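Tubulin-like protein CetZ (Methanosaeta thermophila, PDB 3ZID) binds guanine nucleotides as a GTPase of the tubulin/FtsZ superfamily and is probably involved in controlling cell shape. Local coordinates at residues N194-Q199 with G258-A263; L202-A207 with L317-L322. All blocks are in the same frame, centred on the assembly; numbering follows the deposited sequence.

Interaction 1 (N194-Q199 with G258-A263); sequences NTMVAQ and GLLYPA. With GDP (guanosine-5'-diphosphate), chain C.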
loop_
_atom_site.group_PDB
_atom_site.type_symbol
_atom_site.label_atom_id
_atom_site.label_comp_id
_atom_site.label_asym_id
_atom_site.label_seq_id
_atom_site.Cartn_x
_atom_site.Cartn_y
_atom_site.Cartn_z
ATOM N N ASN A 194 1.473 7.048 7.664
ATOM C CA ASN A 194 1.568 5.753 8.319
ATOM C C ASN A 194 0.431 5.594 9.340
ATOM O O ASN A 194 -0.165 4.526 9.463
ATOM C CB ASN A 194 2.926 5.567 9.020
ATOM C CG ASN A 194 4.103 5.575 8.070
ATOM O OD1 ASN A 194 3.948 5.574 6.846
ATOM N ND2 ASN A 194 5.306 5.611 8.641
ATOM N N THR A 195 0.127 6.671 10.054
ATOM C CA THR A 195 -0.960 6.635 11.030
ATOM C C THR A 195 -2.303 6.380 10.353
ATOM O O THR A 195 -3.110 5.609 10.859
ATOM C CB THR A 195 -1.012 7.937 11.864
ATOM O OG1 THR A 195 0.154 8.004 12.682
ATOM C CG2 THR A 195 -2.272 8.015 12.766
ATOM N N MET A 196 -2.521 7.000 9.195
ATOM C CA MET A 196 -3.766 6.821 8.447
ATOM C C MET A 196 -3.886 5.404 7.911
ATOM O O MET A 196 -4.973 4.829 7.919
ATOM C CB MET A 196 -3.862 7.819 7.276
ATOM C CG MET A 196 -3.943 9.275 7.695
ATOM S SD MET A 196 -3.843 10.406 6.302
ATOM C CE MET A 196 -5.334 9.977 5.423
ATOM N N VAL A 197 -2.772 4.840 7.442
ATOM C CA VAL A 197 -2.808 3.489 6.894
ATOM C C VAL A 197 -3.134 2.515 8.011
ATOM O O VAL A 197 -4.033 1.705 7.896
ATOM C CB VAL A 197 -1.462 3.067 6.265
ATOM C CG1 VAL A 197 -1.548 1.604 5.786
ATOM C CG2 VAL A 197 -1.122 3.982 5.084
ATOM N N ALA A 198 -2.384 2.617 9.101
ATOM C CA ALA A 198 -2.557 1.742 10.247
ATOM C C ALA A 198 -3.983 1.823 10.801
ATOM O O ALA A 198 -4.584 0.816 11.159
ATOM C CB ALA A 198 -1.539 2.084 11.310
ATOM N N GLN A 199 -4.516 3.033 10.871
ATOM C CA GLN A 199 -5.858 3.227 11.414
ATOM C C GLN A 199 -6.869 2.482 10.569
ATOM O O GLN A 199 -7.716 1.740 11.087
ATOM C CB GLN A 199 -6.201 4.704 11.410
ATOM C CG GLN A 199 -7.457 5.073 12.155
ATOM C CD GLN A 199 -7.593 6.591 12.273
ATOM O OE1 GLN A 199 -7.124 7.338 11.404
ATOM N NE2 GLN A 199 -8.214 7.048 13.352
ATOM N N GLY A 258 -10.853 11.531 1.493
ATOM C CA GLY A 258 -11.063 10.468 2.472
ATOM C C GLY A 258 -10.270 9.197 2.145
ATOM O O GLY A 258 -10.117 8.311 2.992
ATOM N N LEU A 259 -9.796 9.106 0.900
ATOM C CA LEU A 259 -9.120 7.922 0.367
ATOM C C LEU A 259 -7.589 7.951 0.553
ATOM O O LEU A 259 -7.007 9.016 0.694
ATOM C CB LEU A 259 -9.448 7.772 -1.117
ATOM C CG LEU A 259 -10.943 7.663 -1.442
ATOM C CD1 LEU A 259 -11.140 7.676 -2.950
ATOM C CD2 LEU A 259 -11.577 6.437 -0.819
ATOM N N LEU A 260 -6.938 6.787 0.545
ATOM C CA LEU A 260 -5.476 6.729 0.643
ATOM C C LEU A 260 -4.826 6.960 -0.739
ATOM O O LEU A 260 -3.630 7.277 -0.858
ATOM C CB LEU A 260 -5.035 5.387 1.219
ATOM C CG LEU A 260 -5.407 5.111 2.675
ATOM C CD1 LEU A 260 -5.001 3.707 3.020
ATOM C CD2 LEU A 260 -4.710 6.099 3.607
ATOM N N TYR A 261 -5.652 6.836 -1.769
ATOM C CA TYR A 261 -5.269 7.026 -3.144
ATOM C C TYR A 261 -6.437 7.796 -3.761
ATOM O O TYR A 261 -7.573 7.395 -3.593
ATOM C CB TYR A 261 -5.072 5.658 -3.822
ATOM C CG TYR A 261 -4.872 5.735 -5.332
ATOM C CD1 TYR A 261 -5.956 5.709 -6.200
ATOM C CD2 TYR A 261 -3.595 5.844 -5.885
ATOM C CE1 TYR A 261 -5.774 5.781 -7.576
ATOM C CE2 TYR A 261 -3.408 5.916 -7.257
ATOM C CZ TYR A 261 -4.495 5.883 -8.093
ATOM O OH TYR A 261 -4.305 5.964 -9.447
ATOM N N PRO A 262 -6.154 8.887 -4.497
ATOM C CA PRO A 262 -7.203 9.800 -4.982
ATOM C C PRO A 262 -8.046 9.272 -6.144
ATOM O O PRO A 262 -8.076 9.903 -7.204
ATOM C CB PRO A 262 -6.412 11.025 -5.456
ATOM C CG PRO A 262 -5.088 10.486 -5.853
ATOM C CD PRO A 262 -4.806 9.343 -4.885
ATOM N N ALA A 263 -8.737 8.154 -5.951
ATOM C CA ALA A 263 -9.699 7.679 -6.947
ATOM C C ALA A 263 -10.915 8.612 -6.988
ATOM O O ALA A 263 -11.309 9.197 -5.978
ATOM C CB ALA A 263 -10.126 6.260 -6.657
HETATM P PB GDP C . 13.476 0.043 1.081
HETATM O O1B GDP C . 12.325 -0.887 0.736
HETATM O O2B GDP C . 13.785 -0.045 2.562
HETATM O O3B GDP C . 14.685 -0.371 0.260
HETATM O O3A GDP C . 13.104 1.542 0.646
HETATM P PA GDP C . 11.897 2.371 1.303
HETATM O O1A GDP C . 12.416 3.461 2.174
HETATM O O2A GDP C . 10.879 1.503 2.010
HETATM O "O5'" GDP C . 11.227 2.932 -0.026
HETATM C "C5'" GDP C . 11.313 4.320 -0.307
HETATM C "C4'" GDP C . 9.920 4.801 -0.686
HETATM O "O4'" GDP C . 9.078 4.660 0.459
HETATM C "C3'" GDP C . 9.980 6.267 -1.018
HETATM O "O3'" GDP C . 8.897 6.525 -1.910
HETATM C "C2'" GDP C . 9.730 6.910 0.318
HETATM O "O2'" GDP C . 9.144 8.193 0.130
HETATM C "C1'" GDP C . 8.729 5.960 0.945
HETATM N N9 GDP C . 8.795 5.856 2.403
HETATM C C8 GDP C . 9.879 5.587 3.157
HETATM N N7 GDP C . 9.535 5.505 4.465
HETATM C C5 GDP C . 8.206 5.725 4.538
HETATM C C6 GDP C . 7.198 5.763 5.601
HETATM O O6 GDP C . 7.529 5.601 6.782
HETATM N N1 GDP C . 5.933 6.000 5.257
HETATM C C2 GDP C . 5.554 6.199 3.987
HETATM N N2 GDP C . 4.250 6.443 3.741
HETATM N N3 GDP C . 6.414 6.178 2.940
HETATM C C4 GDP C . 7.724 5.939 3.171
#

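Interaction 2 (L202-A207 with L317-L322); sequences LFLIEA and LSVLSL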
loop_
_atom_site.group_PDB
_atom_site.type_symbol
_atom_site.label_atom_id
_atom_site.label_comp_id
_atom_site.label_asym_id
_atom_site.label_seq_id
_atom_site.Cartn_x
_atom_site.Cartn_y
_atom_site.Cartn_z
ATOM N N LEU A 202 -6.415 -1.496 10.822
ATOM C CA LEU A 202 -6.938 -1.971 12.098
ATOM C C LEU A 202 -8.462 -1.964 12.117
ATOM O O LEU A 202 -9.084 -2.899 12.617
ATOM C CB LEU A 202 -6.358 -1.159 13.250
ATOM C CG LEU A 202 -4.915 -1.579 13.542
ATOM C CD1 LEU A 202 -4.266 -0.603 14.506
ATOM C CD2 LEU A 202 -4.909 -3.015 14.104
ATOM N N PHE A 203 -9.057 -0.930 11.543
ATOM C CA PHE A 203 -10.508 -0.856 11.401
ATOM C C PHE A 203 -10.947 -2.038 10.506
ATOM O O PHE A 203 -11.889 -2.761 10.835
ATOM C CB PHE A 203 -10.885 0.511 10.796
ATOM C CG PHE A 203 -12.369 0.817 10.761
ATOM C CD1 PHE A 203 -13.312 -0.092 11.189
ATOM C CD2 PHE A 203 -12.809 2.048 10.296
ATOM C CE1 PHE A 203 -14.681 0.214 11.145
ATOM C CE2 PHE A 203 -14.163 2.362 10.244
ATOM C CZ PHE A 203 -15.100 1.435 10.664
ATOM N N LEU A 204 -10.266 -2.238 9.382
ATOM C CA LEU A 204 -10.596 -3.345 8.471
ATOM C C LEU A 204 -10.568 -4.726 9.158
ATOM O O LEU A 204 -11.481 -5.532 8.998
ATOM C CB LEU A 204 -9.652 -3.344 7.278
ATOM C CG LEU A 204 -9.801 -4.486 6.260
ATOM C CD1 LEU A 204 -11.213 -4.517 5.679
ATOM C CD2 LEU A 204 -8.735 -4.358 5.150
ATOM N N ILE A 205 -9.513 -4.983 9.918
ATOM C CA ILE A 205 -9.374 -6.225 10.644
ATOM C C ILE A 205 -10.487 -6.389 11.680
ATOM O O ILE A 205 -11.113 -7.434 11.752
ATOM C CB ILE A 205 -7.998 -6.280 11.323
ATOM C CG1 ILE A 205 -6.905 -6.455 10.264
ATOM C CG2 ILE A 205 -7.933 -7.420 12.332
ATOM C CD1 ILE A 205 -5.545 -5.980 10.720
ATOM N N GLU A 206 -10.753 -5.333 12.445
ATOM C CA GLU A 206 -11.855 -5.328 13.420
ATOM C C GLU A 206 -13.204 -5.656 12.774
ATOM O O GLU A 206 -13.934 -6.520 13.246
ATOM C CB GLU A 206 -11.923 -3.982 14.147
ATOM C CG GLU A 206 -12.891 -3.980 15.334
ATOM C CD GLU A 206 -12.703 -2.787 16.255
ATOM O OE1 GLU A 206 -12.667 -1.640 15.759
ATOM O OE2 GLU A 206 -12.594 -3.006 17.479
ATOM N N ALA A 207 -13.508 -4.976 11.679
ATOM C CA ALA A 207 -14.731 -5.203 10.931
ATOM C C ALA A 207 -14.828 -6.654 10.486
ATOM O O ALA A 207 -15.845 -7.307 10.714
ATOM C CB ALA A 207 -14.791 -4.287 9.718
ATOM N N LEU A 317 -15.585 2.976 7.083
ATOM C CA LEU A 317 -14.500 2.489 6.263
ATOM C C LEU A 317 -15.050 2.059 4.919
ATOM O O LEU A 317 -16.020 1.323 4.833
ATOM C CB LEU A 317 -13.803 1.312 6.936
ATOM C CG LEU A 317 -12.674 0.691 6.094
ATOM C CD1 LEU A 317 -11.437 1.502 6.244
ATOM C CD2 LEU A 317 -12.425 -0.733 6.545
ATOM N N SER A 318 -14.401 2.503 3.863
ATOM C CA SER A 318 -14.758 2.047 2.536
ATOM C C SER A 318 -13.589 1.281 1.910
ATOM O O SER A 318 -12.433 1.703 1.983
ATOM C CB SER A 318 -15.169 3.239 1.667
ATOM O OG SER A 318 -14.119 4.194 1.589
ATOM N N VAL A 319 -13.895 0.134 1.330
ATOM C CA VAL A 319 -12.890 -0.631 0.613
ATOM C C VAL A 319 -13.328 -0.521 -0.817
ATOM O O VAL A 319 -14.420 -0.938 -1.160
ATOM C CB VAL A 319 -12.830 -2.113 1.051
ATOM C CG1 VAL A 319 -11.704 -2.857 0.295
ATOM C CG2 VAL A 319 -12.656 -2.223 2.597
ATOM N N LEU A 320 -12.485 0.086 -1.640
ATOM C CA LEU A 320 -12.810 0.334 -3.043
ATOM C C LEU A 320 -11.955 -0.534 -3.941
ATOM O O LEU A 320 -10.795 -0.796 -3.649
ATOM C CB LEU A 320 -12.527 1.778 -3.420
ATOM C CG LEU A 320 -13.341 2.860 -2.733
ATOM C CD1 LEU A 320 -12.967 4.212 -3.330
ATOM C CD2 LEU A 320 -14.820 2.571 -2.911
ATOM N N SER A 321 -12.565 -0.996 -5.018
ATOM C CA SER A 321 -11.889 -1.677 -6.098
ATOM C C SER A 321 -11.959 -0.795 -7.344
ATOM O O SER A 321 -13.027 -0.281 -7.665
ATOM C CB SER A 321 -12.608 -3.008 -6.353
ATOM O OG SER A 321 -12.126 -3.667 -7.503
ATOM N N LEU A 322 -10.846 -0.637 -8.062
ATOM C CA LEU A 322 -10.804 0.283 -9.208
ATOM C C LEU A 322 -11.090 -0.413 -10.534
ATOM O O LEU A 322 -10.639 -1.536 -10.755
ATOM C CB LEU A 322 -9.444 0.983 -9.289
ATOM C CG LEU A 322 -9.129 1.785 -8.024
ATOM C CD1 LEU A 322 -7.798 2.524 -8.153
ATOM C CD2 LEU A 322 -10.297 2.751 -7.692
#

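Interaction 1 (N194-Q199 with G258-A263)
Leu260 reaches helix 186-210 with both of its methyls, one for each of two consecutive helix residues. Leu260 CD2 lies 4.1 Å from Met196 CB, and Leu260 CD1 lies 4.4 Å from Val197 CG2. The contact is apolar and light: 143 Å² is buried, both sides summed, and the nearest CA atoms, those of Val197 and Leu260, stand 7.5 Å apart.

The hydrogen bonds from this helix segment to the nucleotide come from Asn194. It reads the guanine with its amide: Asn194 OD1 accepts from GDP N1 at 2.6 Å, and Asn194 ND2 donates to GDP O6 at 2.9 Å in a nearly straight bond (171°). A third bond, GDP N2 to Asn194 OD1, is weak at 127°. With Asn194 CG anti to its carbonyl carbon (chi1 -63°), the amide is carried off the helix to N1 and O6 of the base. Replacing Asn194 by a leucine would probably leave N1 and O6 of the base without these partners and weaken the choice of guanine.

Helix 186-210 is the central helix of the tubulin/FtsZ fold. Its Ala198 packs on helix 10-30 and its Val197 on Val174 of strand 172-175, while the backbone of Leu260 is hydrogen-bonded to Asp175 and to Leu234 of strand 232-238.

Interaction 2 (L202-A207 with L317-L322)
Leu317 can be followed outward from its backbone; its side chain meets helix 202-207 at CB and again at the end of one branch, CD2. Leu317 CB comes first and lies over one face of the Phe203 ring, 3.8 Å from the ring centroid and 25° off the normal, a CH-pi contact. It is displaced from the middle toward the rim, and the nearest ring atom, Phe203 CE2, is 3.5 Å from Leu317 CB. The two side chains Phe203 and Leu317 run past each other in opposite senses. CG is anti to the backbone N (chi1 177°), which carries the branch onward, away from the ring and toward the next helix residue. From there Leu317 CD2 reaches the helix backbone itself, 3.7 Å from Leu204 CA, and also touches Leu204 CB at 3.9 Å.

Two residues along the strand, Val319 joins in with one methyl. Val319 CG2 meets Leu204 CD1 at 4.1 Å, the side chains crossing at about a right angle. Leu317 and Val319 alternate with Ser318 and therefore share the face of the strand that is turned to the helix.

The segment axes are almost perpendicular (93°) and 9.5 Å apart at closest approach, so the helix meets the strand over a short length, and 203 Å² is buried. Phe221 of helix 219-225 packs on both Leu204 and Val319, extending the apolar patch, and Arg315 adds a cation-pi contact to Phe203.

All four touching residues are buried; the side-chain contacts between the two segments are apolar, one of them CH-pi, and none is a hydrogen bond or salt bridge. This is consistent with an interface held mainly by fit and by the burial of apolar surface; its most directional element is probably the placing of Leu317 CB over the aromatic face.

Interactions 1 and 2 lie along one element, helix 186-210, and their centres are 11 Å apart. In chain order their segments alternate: 194-199, 202-207, 258-263, then 317-322. Positions about two turns apart on the helix thus face first the loop before strand 270-279 and then strand 315-322 of the mixed four-stranded sheet. The two partner segments also touch each other, with Leu259 CD2 3.6 Å from Leu320 CD1 and Ala263 CB 3.7 Å from Leu322 CD2. The helix therefore joins the nucleotide pocket at Asn194 to the second sheet, consistent with the central helix of tubulin and FtsZ connecting the GTPase domain with the domain that follows it.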